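Local structure of putative sensory box/GGDEF family protein (Vibrio parahaemolyticus, 3LID) at residues 18-23 / 236-241; 71-76 / 80-85; 227-232 / 248-253. The protein probably makes cyclic di-GMP from GTP in response to signals, and is represented here by its extracellular PDC-fold sensor domain. One frame throughout, in Å; residues are numbered along the deposited sequence.

Interaction 1 of 3, residues 18-23 / 236-241; sequences EALHQL and EQAGYS
Leu20 places CG beside its backbone N and anti to the carbonyl carbon (chi1 -72°). Its second torsion carries CD1 straight on (chi2 169°), and CD2 branches off. The two methyls therefore meet different residues of the 236-241 segment. CD1 reaches Tyr240 and CD2 reaches Gly239 and Ala238.

Leu20 CD1 comes to 4.1 Å from Tyr240 CD2. It arrives at the ring edge, near the ring plane, and does not lie over a face. The two side chains cross at about a right angle. Leu20 CD2 rests on the backbone of Gly239, 3.5 Å from Gly239 O and 3.6 Å from Gly239 N. The same methyl touches the side chain of Ala238, with Leu20 CD2 4.1 Å from Ala238 CB.

The helix is the long N-terminal helix 9-45, which in this PDC fold runs along the sheet formed by strands between 183 and 268. Ala19 and Leu23 pack on strands 246-254 and 260-268 of that sheet. Leu20 extends the helix packing to strand 239-242, which pairs through its backbone with strand 246-254. Two residues before Leu20, Glu18 forms a salt bridge with Arg275.

No hydrogen bond links the two segments, and the two methyls of Leu20 supply nearly all of the helix side. The join is a small van der Waals contact at the surface. It is apolar toward Ala238 and Tyr240 but set against the polar peptide atoms of Gly239. It shields the leucine methyls from water only in part, and it imposes little direction on either partner.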
ATOM      1  N   GLU A  18      10.749  23.101   1.123  1.00 23.22           N
ATOM      2  CA  GLU A  18       9.994  22.510   2.242  1.00 21.66           C
ATOM      3  C   GLU A  18       9.386  21.144   1.797  1.00 21.24           C
ATOM      4  O   GLU A  18       9.370  20.166   2.529  1.00 21.10           O
ATOM      5  CB  GLU A  18       8.819  23.350   2.618  1.00 22.57           C
ATOM      6  CG  GLU A  18       9.249  24.736   3.093  1.00 27.50           C
ATOM      7  CD  GLU A  18       8.081  25.712   3.134  1.00 37.62           C
ATOM      8  OE1 GLU A  18       8.290  26.900   2.773  1.00 44.44           O
ATOM      9  OE2 GLU A  18       6.971  25.322   3.524  1.00 37.54           O
ATOM     10  N   ALA A  19       8.871  21.142   0.597  1.00 19.58           N
ATOM     11  CA  ALA A  19       8.238  19.905   0.093  1.00 19.00           C
ATOM     12  C   ALA A  19       9.259  18.824  -0.069  1.00 19.82           C
ATOM     13  O   ALA A  19       8.956  17.608   0.136  1.00 19.23           O
ATOM     14  CB  ALA A  19       7.513  20.229  -1.246  1.00 19.79           C
ATOM     15  N   LEU A  20      10.472  19.189  -0.457  1.00 18.27           N
ATOM     16  CA  LEU A  20      11.514  18.165  -0.518  1.00 19.76           C
ATOM     17  C   LEU A  20      11.787  17.577   0.878  1.00 19.34           C
ATOM     18  O   LEU A  20      12.087  16.345   1.012  1.00 19.06           O
ATOM     19  CB  LEU A  20      12.775  18.656  -1.248  1.00 19.86           C
ATOM     20  CG  LEU A  20      12.564  18.798  -2.769  1.00 20.03           C
ATOM     21  CD1 LEU A  20      13.827  19.564  -3.306  1.00 25.57           C
ATOM     22  CD2 LEU A  20      12.574  17.422  -3.395  1.00 26.23           C
ATOM     23  N   HIS A  21      11.802  18.437   1.901  1.00 18.89           N
ATOM     24  CA  HIS A  21      11.983  17.870   3.259  1.00 19.78           C
ATOM     25  C   HIS A  21      10.834  16.922   3.567  1.00 18.99           C
ATOM     26  O   HIS A  21      11.038  15.876   4.194  1.00 18.39           O
ATOM     27  CB  HIS A  21      12.038  18.969   4.338  1.00 20.99           C
ATOM     28  CG  HIS A  21      13.274  19.808   4.226  1.00 27.96           C
ATOM     29  ND1 HIS A  21      14.527  19.241   4.184  1.00 36.58           N
ATOM     30  CD2 HIS A  21      13.456  21.148   4.124  1.00 30.68           C
ATOM     31  CE1 HIS A  21      15.432  20.196   4.051  1.00 40.97           C
ATOM     32  NE2 HIS A  21      14.808  21.363   4.017  1.00 36.72           N
ATOM     33  N   GLN A  22       9.629  17.324   3.193  1.00 17.48           N
ATOM     34  CA  GLN A  22       8.432  16.528   3.554  1.00 16.33           C
ATOM     35  C   GLN A  22       8.598  15.157   2.828  1.00 16.26           C
ATOM     36  O   GLN A  22       8.279  14.075   3.409  1.00 14.74           O
ATOM     37  CB  GLN A  22       7.159  17.167   3.017  1.00 16.12           C
ATOM     38  CG  GLN A  22       5.867  16.351   3.375  1.00 18.51           C
ATOM     39  CD  GLN A  22       5.719  16.158   4.855  1.00 20.49           C
ATOM     40  OE1 GLN A  22       5.707  17.138   5.643  1.00 22.48           O
ATOM     41  NE2 GLN A  22       5.696  14.887   5.306  1.00 21.32           N
ATOM     42  N   LEU A  23       8.954  15.197   1.546  1.00 17.23           N
ATOM     43  CA  LEU A  23       9.089  13.924   0.781  1.00 17.03           C
ATOM     44  C   LEU A  23      10.144  13.006   1.430  1.00 17.58           C
ATOM     45  O   LEU A  23       9.982  11.805   1.461  1.00 16.63           O
ATOM     46  CB  LEU A  23       9.445  14.193  -0.695  1.00 16.71           C
ATOM     47  CG  LEU A  23       8.295  14.864  -1.443  1.00 17.29           C
ATOM     48  CD1 LEU A  23       8.839  15.183  -2.864  1.00 21.25           C
ATOM     49  CD2 LEU A  23       7.104  13.901  -1.603  1.00 22.02           C
ATOM     50  N   GLU A 236      13.984   8.849 -10.626  1.00 19.95           N
ATOM     51  CA  GLU A 236      13.987   8.347  -9.210  1.00 18.85           C
ATOM     52  C   GLU A 236      14.842   9.236  -8.309  1.00 23.06           C
ATOM     53  O   GLU A 236      15.004   8.929  -7.139  1.00 23.68           O
ATOM     54  CB  GLU A 236      14.431   6.907  -9.125  1.00 19.90           C
ATOM     55  CG  GLU A 236      13.495   5.979  -9.837  1.00 21.80           C
ATOM     56  CD  GLU A 236      13.919   4.552  -9.767  1.00 24.30           C
ATOM     57  OE1 GLU A 236      14.520   4.186  -8.778  1.00 28.87           O
ATOM     58  OE2 GLU A 236      13.603   3.789 -10.680  1.00 27.59           O
ATOM     59  N   GLN A 237      15.260  10.397  -8.787  1.00 21.94           N
ATOM     60  CA  GLN A 237      15.911  11.399  -7.912  1.00 24.03           C
ATOM     61  C   GLN A 237      14.914  12.302  -7.278  1.00 22.39           C
ATOM     62  O   GLN A 237      13.825  12.506  -7.767  1.00 23.98           O
ATOM     63  CB  GLN A 237      16.883  12.274  -8.728  1.00 26.61           C
ATOM     64  CG  GLN A 237      17.770  11.418  -9.512  1.00 31.35           C
ATOM     65  CD  GLN A 237      18.317  10.191  -8.747  1.00 39.80           C
ATOM     66  OE1 GLN A 237      17.961   9.036  -9.045  1.00 41.26           O
ATOM     67  NE2 GLN A 237      19.207  10.440  -7.778  1.00 42.80           N
ATOM     68  N   ALA A 238      15.258  12.880  -6.149  1.00 21.23           N
ATOM     69  CA  ALA A 238      14.396  13.885  -5.605  1.00 19.14           C
ATOM     70  C   ALA A 238      14.645  15.255  -6.201  1.00 22.58           C
ATOM     71  O   ALA A 238      15.814  15.719  -6.285  1.00 25.51           O
ATOM     72  CB  ALA A 238      14.580  13.973  -4.103  1.00 21.40           C
ATOM     73  N   GLY A 239      13.596  15.960  -6.476  1.00 20.97           N
ATOM     74  CA  GLY A 239      13.806  17.265  -7.185  1.00 21.16           C
ATOM     75  C   GLY A 239      12.524  18.017  -7.318  1.00 20.96           C
ATOM     76  O   GLY A 239      11.474  17.648  -6.753  1.00 19.70           O
ATOM     77  N   TYR A 240      12.520  19.089  -8.095  1.00 19.75           N
ATOM     78  CA  TYR A 240      11.238  19.661  -8.349  1.00 20.51           C
ATOM     79  C   TYR A 240      11.293  20.329  -9.733  1.00 22.52           C
ATOM     80  O   TYR A 240      12.388  20.493 -10.326  1.00 21.55           O
ATOM     81  CB  TYR A 240      10.908  20.679  -7.302  1.00 18.55           C
ATOM     82  CG  TYR A 240      11.834  21.912  -7.339  1.00 22.64           C
ATOM     83  CD1 TYR A 240      11.523  23.037  -8.126  1.00 26.12           C
ATOM     84  CD2 TYR A 240      12.923  21.975  -6.463  1.00 23.61           C
ATOM     85  CE1 TYR A 240      12.437  24.187  -8.114  1.00 24.43           C
ATOM     86  CE2 TYR A 240      13.774  23.097  -6.407  1.00 29.59           C
ATOM     87  CZ  TYR A 240      13.525  24.171  -7.230  1.00 29.58           C
ATOM     88  OH  TYR A 240      14.391  25.273  -7.054  1.00 32.46           O
ATOM     89  N   SER A 241      10.116  20.627 -10.236  1.00 21.60           N
ATOM     90  CA  SER A 241       9.953  21.374 -11.474  1.00 23.86           C
ATOM     91  C   SER A 241       8.783  22.314 -11.370  1.00 25.36           C
ATOM     92  O   SER A 241       7.820  22.037 -10.715  1.00 24.70           O
ATOM     93  CB  SER A 241       9.780  20.397 -12.645  1.00 24.20           C
ATOM     94  OG  SER A 241       9.985  21.080 -13.860  1.00 33.54           O
TER

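Interaction 2 of 3, residues 71-76 / 80-85; sequences SVARNQ and KQIRFL. With PO4 (phosphate ion), chain C.
Apolar packing joins Val72 and Ala73 of the helix to Ile82 of the strand. The end of Ile82 does the touching. Its chain is extended to CD1 (chi2 175°), which points that methyl at the helix. Ile82 CD1 lies 4.2 Å from Ala73 CB and 4.5 Å from Val72 CG1. The nearest CA atoms, of Ala73 and Ile82, are 7.8 Å apart. No hydrogen bond crosses between the segments.

Polar interactions belong to Arg83, the next residue of the strand, which holds a phosphate ion. Both terminal nitrogens are used. Arg83 NH2 donates to phosphate O3 at 2.8 Å, and Arg83 NH1 donates to phosphate O2 at 3.0 Å. The NH1 bond is the straighter (160° against 141°). O2 lies in the guanidinium plane at its edge, and O3 is near that plane. Glu91 and Asn171 also bind these nitrogens, which fixes the rotation of the group. Arg153, Lys113, Arg116, Tyr118, Asn171 and the backbone N of Arg139 complete the site. The ion probably came from the crystallisation liquor. Its site is consistent with an anion-binding pocket.

Strand 79-86 runs antiparallel between strands 91-98 and 163-173 in a sheet of this PDC-fold sensor domain. Helix 59-76 packs on it through Ile82, and its Trp69 also touches Ile82 and Phe84.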
ATOM      1  N   SER A  71      -6.093 -10.857  16.435  1.00 16.91           N
ATOM      2  CA  SER A  71      -5.318  -9.981  17.356  1.00 16.40           C
ATOM      3  C   SER A  71      -4.220  -9.247  16.641  1.00 17.34           C
ATOM      4  O   SER A  71      -3.947  -8.057  16.926  1.00 16.50           O
ATOM      5  CB  SER A  71      -4.742 -10.827  18.517  1.00 19.32           C
ATOM      6  OG  SER A  71      -5.818 -11.347  19.316  1.00 24.19           O
ATOM      7  N   VAL A  72      -3.510  -9.952  15.761  1.00 15.95           N
ATOM      8  CA  VAL A  72      -2.392  -9.315  15.031  1.00 15.04           C
ATOM      9  C   VAL A  72      -3.002  -8.192  14.123  1.00 15.21           C
ATOM     10  O   VAL A  72      -2.386  -7.099  14.000  1.00 15.56           O
ATOM     11  CB  VAL A  72      -1.594 -10.346  14.158  1.00 16.46           C
ATOM     12  CG1 VAL A  72      -0.639  -9.604  13.217  1.00 16.37           C
ATOM     13  CG2 VAL A  72      -0.834 -11.277  15.091  1.00 16.73           C
ATOM     14  N   ALA A  73      -4.128  -8.479  13.451  1.00 14.20           N
ATOM     15  CA  ALA A  73      -4.692  -7.459  12.570  1.00 14.14           C
ATOM     16  C   ALA A  73      -5.099  -6.211  13.379  1.00 15.35           C
ATOM     17  O   ALA A  73      -4.940  -5.099  12.882  1.00 14.94           O
ATOM     18  CB  ALA A  73      -5.966  -8.005  11.820  1.00 15.29           C
ATOM     19  N   ARG A  74      -5.744  -6.412  14.525  1.00 15.34           N
ATOM     20  CA  ARG A  74      -6.133  -5.252  15.368  1.00 15.35           C
ATOM     21  C   ARG A  74      -4.897  -4.463  15.859  1.00 16.08           C
ATOM     22  O   ARG A  74      -4.949  -3.205  15.993  1.00 16.04           O
ATOM     23  CB  ARG A  74      -6.997  -5.684  16.575  1.00 14.90           C
ATOM     24  CG  ARG A  74      -8.410  -6.235  16.122  1.00 15.26           C
ATOM     25  CD  ARG A  74      -9.326  -6.418  17.365  1.00 19.43           C
ATOM     26  NE  ARG A  74      -8.804  -7.511  18.185  1.00 23.32           N
ATOM     27  CZ  ARG A  74      -9.219  -8.776  18.082  1.00 21.30           C
ATOM     28  NH1 ARG A  74     -10.219  -9.103  17.256  1.00 18.94           N
ATOM     29  NH2 ARG A  74      -8.674  -9.690  18.866  1.00 22.25           N
ATOM     30  N   ASN A  75      -3.809  -5.174  16.164  1.00 16.42           N
ATOM     31  CA  ASN A  75      -2.576  -4.553  16.652  1.00 17.02           C
ATOM     32  C   ASN A  75      -1.810  -3.812  15.543  1.00 18.42           C
ATOM     33  O   ASN A  75      -1.364  -2.646  15.760  1.00 18.95           O
ATOM     34  CB  ASN A  75      -1.676  -5.635  17.218  1.00 18.67           C
ATOM     35  CG  ASN A  75      -0.315  -5.097  17.687  1.00 21.52           C
ATOM     36  OD1 ASN A  75       0.621  -4.952  16.931  1.00 23.42           O
ATOM     37  ND2 ASN A  75      -0.209  -4.897  18.966  1.00 28.67           N
ATOM     38  N   GLN A  76      -1.767  -4.390  14.339  1.00 15.57           N
ATOM     39  CA  GLN A  76      -0.956  -3.817  13.256  1.00 15.75           C
ATOM     40  C   GLN A  76      -1.710  -2.805  12.360  1.00 14.96           C
ATOM     41  O   GLN A  76      -1.051  -1.955  11.764  1.00 15.83           O
ATOM     42  CB  GLN A  76      -0.360  -4.949  12.389  1.00 15.85           C
ATOM     43  CG  GLN A  76       0.703  -5.721  13.143  1.00 18.33           C
ATOM     44  CD  GLN A  76       1.927  -4.838  13.410  1.00 18.12           C
ATOM     45  OE1 GLN A  76       2.233  -4.485  14.573  1.00 25.12           O
ATOM     46  NE2 GLN A  76       2.541  -4.416  12.387  1.00 16.77           N
ATOM     47  N   LYS A  80      -5.575  -5.621   5.617  1.00 14.93           N
ATOM     48  CA  LYS A  80      -6.993  -5.705   5.360  1.00 16.96           C
ATOM     49  C   LYS A  80      -7.463  -7.202   5.403  1.00 15.14           C
ATOM     50  O   LYS A  80      -8.575  -7.489   5.789  1.00 16.21           O
ATOM     51  CB  LYS A  80      -7.268  -5.054   4.016  1.00 18.94           C
ATOM     52  CG  LYS A  80      -8.767  -4.957   3.781  1.00 27.93           C
ATOM     53  CD  LYS A  80      -9.075  -3.759   2.892  1.00 35.55           C
ATOM     54  CE  LYS A  80     -10.559  -3.566   2.753  1.00 43.50           C
ATOM     55  NZ  LYS A  80     -11.122  -4.687   1.944  1.00 44.85           N
ATOM     56  N   GLN A  81      -6.565  -8.111   5.086  1.00 13.26           N
ATOM     57  CA  GLN A  81      -6.850  -9.535   5.228  1.00 13.72           C
ATOM     58  C   GLN A  81      -5.597 -10.249   5.546  1.00 12.81           C
ATOM     59  O   GLN A  81      -4.539  -9.815   5.168  1.00 14.40           O
ATOM     60  CB  GLN A  81      -7.298 -10.151   3.839  1.00 14.41           C
ATOM     61  CG  GLN A  81      -8.567  -9.499   3.305  1.00 19.35           C
ATOM     62  CD  GLN A  81      -8.972 -10.170   1.991  1.00 23.50           C
ATOM     63  OE1 GLN A  81      -8.726  -9.651   0.872  1.00 23.30           O
ATOM     64  NE2 GLN A  81      -9.531 -11.358   2.125  1.00 17.68           N
ATOM     65  N   ILE A  82      -5.729 -11.403   6.225  1.00 12.81           N
ATOM     66  CA  ILE A  82      -4.629 -12.293   6.505  1.00 13.04           C
ATOM     67  C   ILE A  82      -5.222 -13.682   6.218  1.00 14.15           C
ATOM     68  O   ILE A  82      -6.266 -14.026   6.791  1.00 14.30           O
ATOM     69  CB  ILE A  82      -4.189 -12.243   7.969  1.00 14.53           C
ATOM     70  CG1 ILE A  82      -3.693 -10.788   8.262  1.00 13.06           C
ATOM     71  CG2 ILE A  82      -3.024 -13.291   8.221  1.00 13.32           C
ATOM     72  CD1 ILE A  82      -3.344 -10.634   9.774  1.00 15.57           C
ATOM     73  N   ARG A  83      -4.604 -14.401   5.278  1.00 13.61           N
ATOM     74  CA  ARG A  83      -5.188 -15.649   4.810  1.00 12.60           C
ATOM     75  C   ARG A  83      -4.167 -16.744   4.705  1.00 12.96           C
ATOM     76  O   ARG A  83      -2.960 -16.546   4.517  1.00 12.51           O
ATOM     77  CB  ARG A  83      -5.681 -15.448   3.403  1.00 12.83           C
ATOM     78  CG  ARG A  83      -6.979 -14.576   3.372  1.00 12.07           C
ATOM     79  CD  ARG A  83      -7.491 -14.354   1.912  1.00 15.27           C
ATOM     80  NE  ARG A  83      -6.525 -13.454   1.225  1.00 15.25           N
ATOM     81  CZ  ARG A  83      -6.667 -13.086  -0.056  1.00 17.01           C
ATOM     82  NH1 ARG A  83      -7.711 -13.561  -0.801  1.00 15.50           N
ATOM     83  NH2 ARG A  83      -5.807 -12.210  -0.600  1.00 13.59           N
ATOM     84  N   PHE A  84      -4.690 -17.971   4.764  1.00 13.78           N
ATOM     85  CA  PHE A  84      -3.886 -19.116   4.383  1.00 13.63           C
ATOM     86  C   PHE A  84      -4.664 -19.786   3.231  1.00 15.09           C
ATOM     87  O   PHE A  84      -5.882 -20.023   3.336  1.00 14.96           O
ATOM     88  CB  PHE A  84      -3.741 -20.140   5.539  1.00 14.19           C
ATOM     89  CG  PHE A  84      -2.813 -21.253   5.178  1.00 14.99           C
ATOM     90  CD1 PHE A  84      -1.433 -21.040   5.175  1.00 17.26           C
ATOM     91  CD2 PHE A  84      -3.341 -22.473   4.682  1.00 17.91           C
ATOM     92  CE1 PHE A  84      -0.559 -22.027   4.789  1.00 22.10           C
ATOM     93  CE2 PHE A  84      -2.419 -23.543   4.256  1.00 17.58           C
ATOM     94  CZ  PHE A  84      -1.035 -23.274   4.350  1.00 16.98           C
ATOM     95  N   LEU A  85      -3.980 -19.979   2.093  1.00 13.99           N
ATOM     96  CA  LEU A  85      -4.534 -20.703   0.919  1.00 13.73           C
ATOM     97  C   LEU A  85      -3.843 -22.057   0.859  1.00 14.04           C
ATOM     98  O   LEU A  85      -2.650 -22.187   1.092  1.00 14.94           O
ATOM     99  CB  LEU A  85      -4.230 -19.932  -0.417  1.00 14.64           C
ATOM    100  CG  LEU A  85      -5.160 -18.734  -0.713  1.00 15.69           C
ATOM    101  CD1 LEU A  85      -5.154 -17.662   0.380  1.00 16.14           C
ATOM    102  CD2 LEU A  85      -4.565 -18.065  -2.057  1.00 16.48           C
TER
HETATM  103  P   PO4 C 321      -7.740 -10.573  -3.189  1.00 15.25           P
HETATM  104  O1  PO4 C 321      -8.814 -10.191  -2.153  1.00 15.66           O
HETATM  105  O2  PO4 C 321      -7.995 -12.068  -3.427  1.00 14.86           O
HETATM  106  O3  PO4 C 321      -6.347 -10.395  -2.658  1.00 15.83           O
HETATM  107  O4  PO4 C 321      -7.944  -9.792  -4.483  1.00 15.42           O

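Interaction 3 of 3, residues 227-232 / 248-253; sequences PDIWPR and IAFSSI
The chain passes over strand 246-254 at Ile229 and Arg232, with Ile229 CA 8.0 Å from Ile248 CA and Arg232 CA 8.3 Å from Phe250 CA. Ile229 and Ile248 meet by their end methyls, CD1 to CD1 at 3.5 Å, which is tight for two carbons. The two side chains meet at a slant. Ile229 CG2 approaches the ring of Phe250, 4.3 Å from Phe250 CE2.

With CG lodged between N and C of its own backbone (chi1 48°), Phe250 sends its ring to the start of helix 230-234, where Arg232 CB lies 3.4 Å from Phe250 CZ. Strand 246-254 of this PDC-fold sheet is covered on both faces. Ile248 and Phe250 point to the 227-232 segment, while Ala249 and Ser251 point the other way, to helix 9-45.

Only the base of Arg232 packs on the ring. Its chain bends at the second torsion (chi2 -73°) and turns from the strand, bringing one guanidinium face near Asp228 O. Arg232 O lies 3.6 Å from Phe250 CE1 and accepts a hydrogen bond from Ser235. Phe222 of helix 222-225 touches both Ile229 and Ile248.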
ATOM      1  N   PRO A 227       3.963  16.092 -19.097  1.00 22.58           N
ATOM      2  CA  PRO A 227       4.872  15.343 -19.955  1.00 23.58           C
ATOM      3  C   PRO A 227       6.347  15.733 -19.820  1.00 22.48           C
ATOM      4  O   PRO A 227       7.212  14.890 -19.969  1.00 23.88           O
ATOM      5  CB  PRO A 227       4.357  15.639 -21.386  1.00 25.51           C
ATOM      6  CG  PRO A 227       3.253  16.632 -21.218  1.00 26.34           C
ATOM      7  CD  PRO A 227       2.871  16.786 -19.806  1.00 25.13           C
ATOM      8  N   ASP A 228       6.606  17.000 -19.496  1.00 24.15           N
ATOM      9  CA  ASP A 228       7.987  17.434 -19.353  1.00 25.99           C
ATOM     10  C   ASP A 228       8.517  17.244 -17.991  1.00 24.85           C
ATOM     11  O   ASP A 228       9.719  17.337 -17.824  1.00 27.19           O
ATOM     12  CB  ASP A 228       8.108  18.899 -19.756  1.00 27.66           C
ATOM     13  CG  ASP A 228       7.847  19.026 -21.188  1.00 31.99           C
ATOM     14  OD1 ASP A 228       8.538  18.262 -21.907  1.00 37.78           O
ATOM     15  OD2 ASP A 228       6.889  19.730 -21.578  1.00 36.64           O
ATOM     16  N   ILE A 229       7.639  16.986 -17.025  1.00 22.50           N
ATOM     17  CA  ILE A 229       8.082  16.753 -15.621  1.00 21.83           C
ATOM     18  C   ILE A 229       8.258  15.247 -15.353  1.00 19.37           C
ATOM     19  O   ILE A 229       9.165  14.843 -14.614  1.00 18.44           O
ATOM     20  CB  ILE A 229       7.188  17.446 -14.597  1.00 21.21           C
ATOM     21  CG1 ILE A 229       7.124  19.003 -14.843  1.00 22.48           C
ATOM     22  CG2 ILE A 229       7.620  17.127 -13.161  1.00 22.27           C
ATOM     23  CD1 ILE A 229       6.182  19.650 -14.010  1.00 22.21           C
ATOM     24  N   TRP A 230       7.463  14.446 -16.036  1.00 18.96           N
ATOM     25  CA  TRP A 230       7.582  12.967 -15.911  1.00 19.65           C
ATOM     26  C   TRP A 230       8.970  12.361 -15.997  1.00 18.82           C
ATOM     27  O   TRP A 230       9.360  11.594 -15.132  1.00 18.30           O
ATOM     28  CB  TRP A 230       6.539  12.271 -16.800  1.00 18.63           C
ATOM     29  CG  TRP A 230       6.502  10.778 -16.768  1.00 19.29           C
ATOM     30  CD1 TRP A 230       6.605   9.936 -17.822  1.00 23.95           C
ATOM     31  CD2 TRP A 230       6.150   9.952 -15.611  1.00 21.10           C
ATOM     32  NE1 TRP A 230       6.444   8.625 -17.406  1.00 21.86           N
ATOM     33  CE2 TRP A 230       6.098   8.619 -16.070  1.00 20.23           C
ATOM     34  CE3 TRP A 230       5.891  10.237 -14.245  1.00 21.42           C
ATOM     35  CZ2 TRP A 230       5.852   7.521 -15.216  1.00 21.77           C
ATOM     36  CZ3 TRP A 230       5.631   9.162 -13.390  1.00 19.36           C
ATOM     37  CH2 TRP A 230       5.593   7.824 -13.888  1.00 17.92           C
ATOM     38  N   PRO A 231       9.814  12.736 -16.989  1.00 18.42           N
ATOM     39  CA  PRO A 231      11.156  12.217 -16.993  1.00 18.35           C
ATOM     40  C   PRO A 231      11.968  12.481 -15.724  1.00 17.58           C
ATOM     41  O   PRO A 231      12.823  11.674 -15.367  1.00 18.67           O
ATOM     42  CB  PRO A 231      11.828  12.974 -18.228  1.00 18.35           C
ATOM     43  CG  PRO A 231      10.660  13.211 -19.112  1.00 19.22           C
ATOM     44  CD  PRO A 231       9.569  13.704 -18.122  1.00 18.89           C
ATOM     45  N   ARG A 232      11.748  13.616 -15.074  1.00 17.66           N
ATOM     46  CA  ARG A 232      12.497  13.952 -13.877  1.00 18.71           C
ATOM     47  C   ARG A 232      12.013  12.955 -12.793  1.00 19.58           C
ATOM     48  O   ARG A 232      12.794  12.470 -11.988  1.00 19.78           O
ATOM     49  CB  ARG A 232      12.173  15.399 -13.453  1.00 19.04           C
ATOM     50  CG  ARG A 232      12.443  16.516 -14.634  1.00 19.38           C
ATOM     51  CD  ARG A 232      13.953  16.779 -14.873  1.00 29.85           C
ATOM     52  NE  ARG A 232      14.089  17.786 -15.977  1.00 32.20           N
ATOM     53  CZ  ARG A 232      13.894  17.541 -17.286  1.00 32.53           C
ATOM     54  NH1 ARG A 232      13.623  16.317 -17.685  1.00 29.01           N
ATOM     55  NH2 ARG A 232      13.946  18.526 -18.208  1.00 25.13           N
ATOM     56  N   ILE A 248       5.717  21.025  -8.885  1.00 22.15           N
ATOM     57  CA  ILE A 248       5.639  19.605  -8.511  1.00 20.73           C
ATOM     58  C   ILE A 248       7.000  19.273  -7.879  1.00 19.21           C
ATOM     59  O   ILE A 248       8.081  19.444  -8.520  1.00 19.70           O
ATOM     60  CB  ILE A 248       5.463  18.747  -9.736  1.00 21.68           C
ATOM     61  CG1 ILE A 248       4.133  19.106 -10.422  1.00 27.79           C
ATOM     62  CG2 ILE A 248       5.428  17.239  -9.321  1.00 21.88           C
ATOM     63  CD1 ILE A 248       4.010  18.399 -11.624  1.00 35.47           C
ATOM     64  N   ALA A 249       6.957  18.773  -6.638  1.00 18.69           N
ATOM     65  CA  ALA A 249       8.114  18.238  -6.005  1.00 17.12           C
ATOM     66  C   ALA A 249       7.939  16.705  -5.974  1.00 16.97           C
ATOM     67  O   ALA A 249       6.796  16.245  -5.848  1.00 18.83           O
ATOM     68  CB  ALA A 249       8.267  18.784  -4.584  1.00 18.18           C
ATOM     69  N   PHE A 250       9.027  15.994  -6.217  1.00 15.85           N
ATOM     70  CA  PHE A 250       8.902  14.543  -6.417  1.00 15.97           C
ATOM     71  C   PHE A 250      10.076  13.816  -5.803  1.00 17.14           C
ATOM     72  O   PHE A 250      11.219  14.342  -5.634  1.00 17.53           O
ATOM     73  CB  PHE A 250       8.828  14.229  -7.929  1.00 15.73           C
ATOM     74  CG  PHE A 250       9.928  14.955  -8.761  1.00 18.28           C
ATOM     75  CD1 PHE A 250      11.199  14.411  -8.914  1.00 20.34           C
ATOM     76  CD2 PHE A 250       9.631  16.197  -9.370  1.00 24.39           C
ATOM     77  CE1 PHE A 250      12.201  15.119  -9.653  1.00 22.79           C
ATOM     78  CE2 PHE A 250      10.613  16.881 -10.092  1.00 21.62           C
ATOM     79  CZ  PHE A 250      11.862  16.349 -10.218  1.00 22.35           C
ATOM     80  N   SER A 251       9.811  12.565  -5.409  1.00 15.45           N
ATOM     81  CA  SER A 251      10.871  11.724  -4.941  1.00 15.87           C
ATOM     82  C   SER A 251      10.390  10.299  -5.275  1.00 15.51           C
ATOM     83  O   SER A 251       9.238  10.115  -5.709  1.00 17.44           O
ATOM     84  CB  SER A 251      11.143  11.873  -3.444  1.00 19.58           C
ATOM     85  OG  SER A 251       9.975  11.429  -2.758  1.00 22.04           O
ATOM     86  N   SER A 252      11.249   9.337  -5.066  1.00 16.60           N
ATOM     87  CA  SER A 252      10.912   7.906  -5.355  1.00 17.65           C
ATOM     88  C   SER A 252      11.332   6.999  -4.216  1.00 18.46           C
ATOM     89  O   SER A 252      12.428   7.207  -3.632  1.00 16.77           O
ATOM     90  CB  SER A 252      11.514   7.437  -6.684  1.00 18.66           C
ATOM     91  OG  SER A 252      11.035   8.263  -7.730  1.00 20.71           O
ATOM     92  N   ILE A 253      10.506   5.968  -3.947  1.00 17.30           N
ATOM     93  CA  ILE A 253      10.985   4.937  -2.990  1.00 16.12           C
ATOM     94  C   ILE A 253      10.718   3.631  -3.601  1.00 16.11           C
ATOM     95  O   ILE A 253      10.053   3.564  -4.677  1.00 17.63           O
ATOM     96  CB  ILE A 253      10.227   4.968  -1.680  1.00 16.21           C
ATOM     97  CG1 ILE A 253       8.760   4.741  -1.929  1.00 17.23           C
ATOM     98  CG2 ILE A 253      10.558   6.330  -0.960  1.00 19.79           C
ATOM     99  CD1 ILE A 253       7.868   4.774  -0.541  1.00 19.64           C
TER

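In the fold
The long helix 9-45 supplies the first partner, at 18-23. Its second partner, 236-241, comes more than two hundred residues later, so interaction 1 closes a very long loop. Interaction 2 closes a short loop within that span, where the chain leaves helix 59-76 and strand 79-86 of the first sheet packs back on it. Its centre is about 34 Å from that of interaction 1, across the middle of the chain. Interaction 3 follows interaction 2 in series and crosses interaction 1, because 236-241 lies between 227-232 and 248-253. These two touch directly: strands 239-242 and 246-254 pair in the second sheet. Together they tie the long helix and the short helix 230-234 to that sheet.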